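Long-range contacts in dihydroorotase (Saccharomyces cerevisiae S288C, PDB 6L0A), which catalyses the zinc-dependent interconversion of ureidosuccinic acid and dihydroorotate, the third step of de novo pyrimidine biosynthesis: residues L76-I85 with F120-Q128; V26-V35 with Y278-Y286. All coordinates share one frame; numbering follows the deposited sequence.

In the fold
Both contacts join helices of the TIM-barrel-like fold of a class II dihydroorotase, and they lie on opposite sides of the chain's centre, their own centres about 32 Å apart and their nearest atoms about 20 Å apart. Contact 1 pairs helices 82-90 and 121-130, which follow each other in the chain; contact 2 brings an early helix, 20-32, to a late one, 283-293, so the sequence between its segments includes all of contact 1. Contact 2 is nearer the active site: the side chain of Q280 is about 10 Å from a zinc ion and that of Y278 about 9 Å from the bound malate. The side chain of L76, in contact 1, is about 13 Å from a zinc ion.

Contact 1 of 2, residues L76-I85 with F120-Q128; sequences LSKDLTPDLI and FYPIFKAMQ
The L76 side chain packs among F120, I123 and F124 at the start of helix 121-130; both of its branches share F120, CD1 adding I123 and CD2 adding F124. Its CB points at the other segment, and with CG turned anti to the backbone N (chi1 -171°) the fork is carried into the cluster. L76 CG rests 3.9 Å from F120 CD1. From there L76 CD1 reaches I123 CG2 at 3.9 Å while keeping touch with F120 CD1, and L76 CD2 lies over one face of the F120 ring. The same CD2 of L76 meets the F124 ring at its edge, near the ring plane, 3.8 Å from F124 CE1. One leucine thus presents a methyl to the face of one phenylalanine and to the rim of the next. Shortened to an alanine here, the chain would probably leave a gap between the two rings and strip I123 CG2 of one of its neighbours.

I123 continues the packing on the side of helix 82-90. Its CG2 also meets I85 CG1, while I123 CD1 presses against the backbone where the loop becomes helix, 3.5 Å from T81 C, and touches P82 CD at 3.7 Å. P82 lies alongside P122, both rings pointing the same way, and I85 CG2 sits 3.8 Å from A126 CB.

F124 also touches L134 of strand 133-136 and L167 of helix 156-170. The loop before helix 82-90 is shaped by its own bonds: S77 OG accepts from D79 N in an ST turn, and T81 OG1 caps the helix through a weak bond from L84 N. S77 O approaches the edge of the F120 ring, 3.4 Å from F120 CE1. Side chain to side chain the contact is apolar, so the fit probably rests largely on shape, with the polar bonding kept inside each segment.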
loop_
_atom_site.group_PDB
_atom_site.type_symbol
_atom_site.label_atom_id
_atom_site.label_comp_id
_atom_site.label_asym_id
_atom_site.label_seq_id
_atom_site.Cartn_x
_atom_site.Cartn_y
_atom_site.Cartn_z
ATOM N N LEU C 76 -6.470 1.963 26.757
ATOM C CA LEU C 76 -5.561 2.832 27.514
ATOM C C LEU C 76 -5.844 4.286 27.143
ATOM O O LEU C 76 -5.448 4.761 26.076
ATOM C CB LEU C 76 -4.104 2.458 27.254
ATOM C CG LEU C 76 -3.067 3.167 28.159
ATOM C CD1 LEU C 76 -3.269 2.761 29.598
ATOM C CD2 LEU C 76 -1.633 2.853 27.742
ATOM N N SER C 77 -6.525 5.012 28.024
ATOM C CA SER C 77 -6.972 6.357 27.679
ATOM C C SER C 77 -6.620 7.344 28.780
ATOM O O SER C 77 -6.266 6.967 29.900
ATOM C CB SER C 77 -8.482 6.412 27.401
ATOM O OG SER C 77 -9.230 6.693 28.567
ATOM N N LYS C 78 -6.707 8.624 28.415
ATOM C CA LYS C 78 -6.484 9.701 29.376
ATOM C C LYS C 78 -7.349 9.578 30.618
ATOM O O LYS C 78 -6.928 10.027 31.690
ATOM C CB LYS C 78 -6.806 11.048 28.699
ATOM C CG LYS C 78 -5.838 11.515 27.643
ATOM C CD LYS C 78 -6.360 12.815 27.051
ATOM C CE LYS C 78 -6.833 12.590 25.642
ATOM N NZ LYS C 78 -5.728 11.999 24.848
ATOM N N ASP C 79 -8.515 8.941 30.497
ATOM C CA ASP C 79 -9.493 8.898 31.569
ATOM C C ASP C 79 -9.215 7.800 32.588
ATOM O O ASP C 79 -9.745 7.856 33.703
ATOM C CB ASP C 79 -10.891 8.717 30.973
ATOM C CG ASP C 79 -11.253 9.826 29.993
ATOM O OD1 ASP C 79 -10.764 10.965 30.171
ATOM O OD2 ASP C 79 -11.999 9.557 29.028
ATOM N N LEU C 80 -8.383 6.821 32.240
ATOM C CA LEU C 80 -8.107 5.708 33.140
ATOM C C LEU C 80 -7.361 6.180 34.389
ATOM O O LEU C 80 -6.527 7.092 34.338
ATOM C CB LEU C 80 -7.283 4.650 32.407
ATOM C CG LEU C 80 -7.953 3.349 31.985
ATOM C CD1 LEU C 80 -9.275 3.617 31.275
ATOM C CD2 LEU C 80 -7.006 2.569 31.079
ATOM N N THR C 81 -7.676 5.554 35.523
ATOM C CA THR C 81 -7.012 5.866 36.781
ATOM C C THR C 81 -6.589 4.577 37.465
ATOM O O THR C 81 -7.241 3.540 37.301
ATOM C CB THR C 81 -7.910 6.675 37.735
ATOM O OG1 THR C 81 -8.951 5.834 38.251
ATOM C CG2 THR C 81 -8.520 7.880 37.013
ATOM N N PRO C 82 -5.495 4.614 38.235
ATOM C CA PRO C 82 -5.047 3.397 38.938
ATOM C C PRO C 82 -6.111 2.767 39.817
ATOM O O PRO C 82 -6.184 1.537 39.918
ATOM C CB PRO C 82 -3.849 3.891 39.764
ATOM C CG PRO C 82 -3.335 5.080 39.013
ATOM C CD PRO C 82 -4.547 5.735 38.396
ATOM N N ASP C 83 -6.948 3.579 40.465
ATOM C CA ASP C 83 -8.000 3.010 41.301
ATOM C C ASP C 83 -8.975 2.194 40.459
ATOM O O ASP C 83 -9.412 1.114 40.875
ATOM C CB ASP C 83 -8.717 4.123 42.067
ATOM C CG ASP C 83 -7.809 4.796 43.093
ATOM O OD1 ASP C 83 -7.944 4.487 44.297
ATOM O OD2 ASP C 83 -6.950 5.623 42.696
ATOM N N LEU C 84 -9.287 2.671 39.246
ATOM C CA LEU C 84 -10.187 1.930 38.366
ATOM C C LEU C 84 -9.556 0.623 37.903
ATOM O O LEU C 84 -10.253 -0.384 37.738
ATOM C CB LEU C 84 -10.575 2.795 37.171
ATOM C CG LEU C 84 -11.353 2.075 36.069
ATOM C CD1 LEU C 84 -12.605 1.400 36.640
ATOM C CD2 LEU C 84 -11.713 3.028 34.944
ATOM N N ILE C 85 -8.240 0.621 37.679
ATOM C CA ILE C 85 -7.540 -0.620 37.352
ATOM C C ILE C 85 -7.688 -1.631 38.486
ATOM O O ILE C 85 -8.031 -2.800 38.266
ATOM C CB ILE C 85 -6.057 -0.327 37.052
ATOM C CG1 ILE C 85 -5.921 0.586 35.830
ATOM C CG2 ILE C 85 -5.269 -1.630 36.897
ATOM C CD1 ILE C 85 -6.346 -0.068 34.506
ATOM N N PHE C 120 1.443 7.459 31.871
ATOM C CA PHE C 120 0.669 6.269 32.187
ATOM C C PHE C 120 1.399 5.325 33.131
ATOM O O PHE C 120 0.879 4.254 33.433
ATOM C CB PHE C 120 0.269 5.543 30.884
ATOM C CG PHE C 120 -0.645 6.361 30.023
ATOM C CD1 PHE C 120 -2.017 6.335 30.226
ATOM C CD2 PHE C 120 -0.129 7.221 29.062
ATOM C CE1 PHE C 120 -2.857 7.119 29.464
ATOM C CE2 PHE C 120 -0.969 8.010 28.297
ATOM C CZ PHE C 120 -2.332 7.958 28.495
ATOM N N TYR C 121 2.582 5.698 33.620
ATOM C CA TYR C 121 3.299 4.803 34.525
ATOM C C TYR C 121 2.500 4.458 35.784
ATOM O O TYR C 121 2.585 3.303 36.233
ATOM C CB TYR C 121 4.674 5.403 34.865
ATOM C CG TYR C 121 5.764 4.903 33.934
ATOM C CD1 TYR C 121 5.527 4.767 32.572
ATOM C CD2 TYR C 121 7.018 4.549 34.419
ATOM C CE1 TYR C 121 6.510 4.291 31.709
ATOM C CE2 TYR C 121 8.010 4.075 33.571
ATOM C CZ TYR C 121 7.748 3.947 32.212
ATOM O OH TYR C 121 8.726 3.483 31.356
ATOM N N PRO C 122 1.713 5.360 36.378
ATOM C CA PRO C 122 0.834 4.919 37.480
ATOM C C PRO C 122 -0.158 3.833 37.072
ATOM O O PRO C 122 -0.449 2.937 37.876
ATOM C CB PRO C 122 0.130 6.214 37.896
ATOM C CG PRO C 122 1.118 7.279 37.571
ATOM C CD PRO C 122 1.739 6.831 36.266
ATOM N N ILE C 123 -0.676 3.885 35.840
ATOM C CA ILE C 123 -1.538 2.809 35.347
ATOM C C ILE C 123 -0.765 1.501 35.271
ATOM O O ILE C 123 -1.227 0.457 35.744
ATOM C CB ILE C 123 -2.134 3.179 33.977
ATOM C CG1 ILE C 123 -2.909 4.503 34.039
ATOM C CG2 ILE C 123 -3.020 2.025 33.450
ATOM C CD1 ILE C 123 -4.146 4.451 34.911
ATOM N N PHE C 124 0.422 1.531 34.653
ATOM C CA PHE C 124 1.199 0.302 34.494
ATOM C C PHE C 124 1.602 -0.287 35.842
ATOM O O PHE C 124 1.659 -1.516 35.994
ATOM C CB PHE C 124 2.446 0.562 33.643
ATOM C CG PHE C 124 2.149 1.107 32.275
ATOM C CD1 PHE C 124 0.949 0.820 31.640
ATOM C CD2 PHE C 124 3.067 1.912 31.620
ATOM C CE1 PHE C 124 0.675 1.316 30.370
ATOM C CE2 PHE C 124 2.790 2.429 30.343
ATOM C CZ PHE C 124 1.598 2.124 29.723
ATOM N N LYS C 125 1.883 0.568 36.831
ATOM C CA LYS C 125 2.184 0.057 38.163
ATOM C C LYS C 125 0.987 -0.680 38.746
ATOM O O LYS C 125 1.135 -1.766 39.321
ATOM C CB LYS C 125 2.623 1.205 39.081
ATOM C CG LYS C 125 3.327 0.784 40.389
ATOM C CD LYS C 125 4.314 -0.394 40.220
ATOM C CE LYS C 125 5.478 -0.124 39.249
ATOM N NZ LYS C 125 6.447 0.942 39.652
ATOM N N ALA C 126 -0.215 -0.119 38.584
ATOM C CA ALA C 126 -1.418 -0.793 39.069
ATOM C C ALA C 126 -1.660 -2.097 38.315
ATOM O O ALA C 126 -1.964 -3.132 38.923
ATOM C CB ALA C 126 -2.624 0.142 38.949
ATOM N N MET C 127 -1.510 -2.075 36.986
ATOM C CA MET C 127 -1.638 -3.312 36.217
ATOM C C MET C 127 -0.660 -4.373 36.698
ATOM O O MET C 127 -1.018 -5.554 36.812
ATOM C CB MET C 127 -1.414 -3.034 34.729
ATOM C CG MET C 127 -2.504 -2.197 34.109
ATOM S SD MET C 127 -2.115 -1.801 32.395
ATOM C CE MET C 127 -2.215 -3.460 31.708
ATOM N N GLN C 128 0.594 -3.979 36.943
ATOM C CA GLN C 128 1.608 -4.940 37.373
ATOM C C GLN C 128 1.214 -5.590 38.695
ATOM O O GLN C 128 1.331 -6.812 38.862
ATOM C CB GLN C 128 2.966 -4.242 37.488
ATOM C CG GLN C 128 4.148 -5.172 37.768
ATOM C CD GLN C 128 5.495 -4.459 37.675
ATOM O OE1 GLN C 128 6.396 -4.895 36.945
ATOM N NE2 GLN C 128 5.639 -3.360 38.414
#

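Contact 2 of 2, residues V26-V35 with Y278-Y286; sequences VTPKIRDGGV and YSQSFAIPY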
loop_
_atom_site.group_PDB
_atom_site.type_symbol
_atom_site.label_atom_id
_atom_site.label_comp_id
_atom_site.label_asym_id
_atom_site.label_seq_id
_atom_site.Cartn_x
_atom_site.Cartn_y
_atom_site.Cartn_z
ATOM N N VAL C 26 -21.121 -11.052 13.993
ATOM C CA VAL C 26 -19.758 -11.563 14.065
ATOM C C VAL C 26 -19.499 -12.399 15.313
ATOM O O VAL C 26 -18.716 -13.346 15.259
ATOM C CB VAL C 26 -18.781 -10.380 13.970
ATOM C CG1 VAL C 26 -17.375 -10.797 14.374
ATOM C CG2 VAL C 26 -18.801 -9.834 12.546
ATOM N N THR C 27 -20.126 -12.066 16.433
ATOM C CA THR C 27 -19.827 -12.774 17.675
ATOM C C THR C 27 -20.088 -14.272 17.586
ATOM O O THR C 27 -19.246 -15.044 18.078
ATOM C CB THR C 27 -20.603 -12.140 18.837
ATOM O OG1 THR C 27 -20.239 -10.762 18.953
ATOM C CG2 THR C 27 -20.273 -12.853 20.159
ATOM N N PRO C 28 -21.169 -14.754 16.961
ATOM C CA PRO C 28 -21.301 -16.210 16.768
ATOM C C PRO C 28 -20.211 -16.810 15.898
ATOM O O PRO C 28 -19.941 -18.013 16.018
ATOM C CB PRO C 28 -22.686 -16.359 16.117
ATOM C CG PRO C 28 -23.430 -15.118 16.482
ATOM C CD PRO C 28 -22.365 -14.033 16.490
ATOM N N LYS C 29 -19.575 -16.019 15.023
ATOM C CA LYS C 29 -18.538 -16.557 14.151
ATOM C C LYS C 29 -17.251 -16.901 14.889
ATOM O O LYS C 29 -16.400 -17.592 14.318
ATOM C CB LYS C 29 -18.226 -15.564 13.021
ATOM C CG LYS C 29 -19.464 -15.047 12.300
ATOM C CD LYS C 29 -20.107 -16.179 11.504
ATOM C CE LYS C 29 -21.193 -15.655 10.575
ATOM N NZ LYS C 29 -22.345 -15.132 11.355
ATOM N N ILE C 30 -17.069 -16.423 16.125
ATOM C CA ILE C 30 -15.925 -16.868 16.910
ATOM C C ILE C 30 -15.948 -18.386 17.031
ATOM O O ILE C 30 -14.994 -19.075 16.649
ATOM C CB ILE C 30 -15.913 -16.179 18.288
ATOM C CG1 ILE C 30 -15.835 -14.650 18.117
ATOM C CG2 ILE C 30 -14.756 -16.699 19.125
ATOM C CD1 ILE C 30 -16.123 -13.837 19.389
ATOM N N ARG C 31 -17.072 -18.931 17.503
ATOM C CA ARG C 31 -17.208 -20.384 17.590
ATOM C C ARG C 31 -17.145 -21.040 16.215
ATOM O O ARG C 31 -16.469 -22.061 16.043
ATOM C CB ARG C 31 -18.514 -20.755 18.296
ATOM C CG ARG C 31 -18.527 -22.222 18.760
ATOM C CD ARG C 31 -19.751 -22.540 19.592
ATOM N NE ARG C 31 -20.102 -23.956 19.506
ATOM C CZ ARG C 31 -19.723 -24.887 20.378
ATOM N NH1 ARG C 31 -18.980 -24.574 21.431
ATOM N NH2 ARG C 31 -20.106 -26.141 20.201
ATOM N N ASP C 32 -17.821 -20.460 15.217
ATOM C CA ASP C 32 -17.874 -21.087 13.896
ATOM C C ASP C 32 -16.487 -21.230 13.289
ATOM O O ASP C 32 -16.201 -22.219 12.603
ATOM C CB ASP C 32 -18.786 -20.286 12.966
ATOM C CG ASP C 32 -20.235 -20.306 13.411
ATOM O OD1 ASP C 32 -20.568 -21.065 14.344
ATOM O OD2 ASP C 32 -21.040 -19.557 12.830
ATOM N N GLY C 33 -15.609 -20.250 13.528
ATOM C CA GLY C 33 -14.233 -20.318 13.091
ATOM C C GLY C 33 -13.317 -21.198 13.908
ATOM O O GLY C 33 -12.132 -21.311 13.584
ATOM N N GLY C 34 -13.823 -21.834 14.959
ATOM C CA GLY C 34 -13.049 -22.800 15.703
ATOM C C GLY C 34 -12.423 -22.295 16.984
ATOM O O GLY C 34 -11.489 -22.931 17.477
ATOM N N VAL C 35 -12.917 -21.194 17.547
ATOM C CA VAL C 35 -12.283 -20.517 18.679
ATOM C C VAL C 35 -13.181 -20.641 19.901
ATOM O O VAL C 35 -14.356 -20.258 19.860
ATOM C CB VAL C 35 -12.009 -19.035 18.353
ATOM C CG1 VAL C 35 -11.610 -18.276 19.605
ATOM C CG2 VAL C 35 -10.942 -18.929 17.262
ATOM N N TYR C 278 -10.948 -9.245 7.986
ATOM C CA TYR C 278 -11.936 -10.059 8.695
ATOM C C TYR C 278 -11.599 -11.536 8.525
ATOM O O TYR C 278 -11.801 -12.109 7.448
ATOM C CB TYR C 278 -13.356 -9.786 8.206
ATOM C CG TYR C 278 -14.323 -10.736 8.874
ATOM C CD1 TYR C 278 -14.693 -10.549 10.195
ATOM C CD2 TYR C 278 -14.812 -11.854 8.204
ATOM C CE1 TYR C 278 -15.564 -11.437 10.840
ATOM C CE2 TYR C 278 -15.683 -12.757 8.842
ATOM C CZ TYR C 278 -16.043 -12.541 10.159
ATOM O OH TYR C 278 -16.905 -13.427 10.796
ATOM N N SER C 279 -11.143 -12.169 9.606
ATOM C CA SER C 279 -10.729 -13.559 9.555
ATOM C C SER C 279 -11.514 -14.467 10.497
ATOM O O SER C 279 -11.230 -15.669 10.540
ATOM C CB SER C 279 -9.227 -13.680 9.866
ATOM O OG SER C 279 -8.930 -13.116 11.133
ATOM N N GLN C 280 -12.493 -13.943 11.239
ATOM C CA GLN C 280 -13.093 -14.734 12.323
ATOM C C GLN C 280 -13.766 -15.997 11.800
ATOM O O GLN C 280 -13.623 -17.070 12.400
ATOM C CB GLN C 280 -14.099 -13.901 13.103
ATOM C CG GLN C 280 -14.259 -14.363 14.542
ATOM C CD GLN C 280 -13.054 -13.988 15.380
ATOM O OE1 GLN C 280 -12.825 -12.810 15.647
ATOM N NE2 GLN C 280 -12.252 -14.982 15.767
ATOM N N SER C 281 -14.500 -15.891 10.686
ATOM C CA SER C 281 -15.340 -16.997 10.214
ATOM C C SER C 281 -14.551 -18.258 9.878
ATOM O O SER C 281 -15.132 -19.354 9.855
ATOM C CB SER C 281 -16.147 -16.564 8.985
ATOM O OG SER C 281 -17.228 -15.706 9.332
ATOM N N PHE C 282 -13.253 -18.150 9.602
ATOM C CA PHE C 282 -12.459 -19.323 9.261
ATOM C C PHE C 282 -11.123 -19.294 9.972
ATOM O O PHE C 282 -10.132 -19.816 9.460
ATOM C CB PHE C 282 -12.274 -19.436 7.741
ATOM C CG PHE C 282 -13.575 -19.497 7.001
ATOM C CD1 PHE C 282 -14.216 -20.712 6.808
ATOM C CD2 PHE C 282 -14.183 -18.346 6.537
ATOM C CE1 PHE C 282 -15.427 -20.774 6.145
ATOM C CE2 PHE C 282 -15.398 -18.400 5.881
ATOM C CZ PHE C 282 -16.019 -19.618 5.686
ATOM N N ALA C 283 -11.099 -18.706 11.174
ATOM C CA ALA C 283 -9.851 -18.398 11.863
ATOM C C ALA C 283 -8.926 -19.610 11.948
ATOM O O ALA C 283 -7.791 -19.573 11.470
ATOM C CB ALA C 283 -10.169 -17.846 13.256
ATOM N N ILE C 284 -9.388 -20.700 12.552
ATOM C CA ILE C 284 -8.484 -21.828 12.746
ATOM C C ILE C 284 -8.148 -22.504 11.416
ATOM O O ILE C 284 -6.973 -22.831 11.190
ATOM C CB ILE C 284 -9.057 -22.831 13.763
ATOM C CG1 ILE C 284 -9.258 -22.134 15.113
ATOM C CG2 ILE C 284 -8.095 -23.998 13.929
ATOM C CD1 ILE C 284 -7.954 -21.670 15.749
ATOM N N PRO C 285 -9.113 -22.742 10.515
ATOM C CA PRO C 285 -8.740 -23.250 9.175
ATOM C C PRO C 285 -7.669 -22.433 8.452
ATOM O O PRO C 285 -6.821 -23.038 7.780
ATOM C CB PRO C 285 -10.073 -23.233 8.420
ATOM C CG PRO C 285 -11.106 -23.432 9.483
ATOM C CD PRO C 285 -10.580 -22.696 10.688
ATOM N N TYR C 286 -7.665 -21.093 8.565
ATOM C CA TYR C 286 -6.585 -20.306 7.962
ATOM C C TYR C 286 -5.235 -20.717 8.527
ATOM O O TYR C 286 -4.262 -20.920 7.789
ATOM C CB TYR C 286 -6.779 -18.800 8.209
ATOM C CG TYR C 286 -7.946 -18.118 7.540
ATOM C CD1 TYR C 286 -8.134 -18.191 6.161
ATOM C CD2 TYR C 286 -8.837 -17.362 8.284
ATOM C CE1 TYR C 286 -9.197 -17.551 5.560
ATOM C CE2 TYR C 286 -9.901 -16.710 7.697
ATOM C CZ TYR C 286 -10.076 -16.812 6.327
ATOM O OH TYR C 286 -11.133 -16.170 5.755
HETATM O O HOH W 1 -13.008 -17.656 15.087
HETATM O O HOH W 2 -14.624 -22.440 10.153
#
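K29 and Y278 cross at about a right angle, the phenol coming up against the root of the lysine chain. Y278 OH lies 3.4 Å from K29 CB, and it also shares a hydrogen bond with S281 OG, 2.7 Å away, which lies in the plane of the tyrosine ring at its edge. S281 OG in turn follows the lysine outward, touching K29 CD. Bent at chi2 (-68°), the K29 chain leads its end away from the tyrosine, and NZ bonds to L25 O. V26 and Y278 approach from opposite directions, both valine methyls near Y278 CE1.

Next along, I30 and Q280 approach at a slant, I30 CG1 standing 3.9 Å from Q280 CG. The amide of Q280 turns away to D12, and its NE2 also donates to a water; the same water is 2.9 Å from I30 O, so it may connect the carboxamide to helix 20-32.

Here the C-terminal end of an early helix, 20-32, abuts the start of a late one, 283-293, bringing distant parts of the TIM-barrel-like fold together. Helix 20-32 finishes in a Schellman motif at G34, and G33 O accepts from I284 N at 3.0 Å. The N-H points almost straight at the oxygen (166°), supplying a partner for a first-turn amide.

Close approach depends on the two glycines. G33 CA makes a CH...O contact with Q280 O at 3.4 Å, where a CB would clash. A CB on G34 would run into I284 CG1 and, at that residue's positive phi (99°), would also jam against the preceding carbonyl oxygen. A second water links D32 O with S281 O. Further on, V35 CG2 packs loosely toward A283 CB and I284 CG1, both 4.2 Å away.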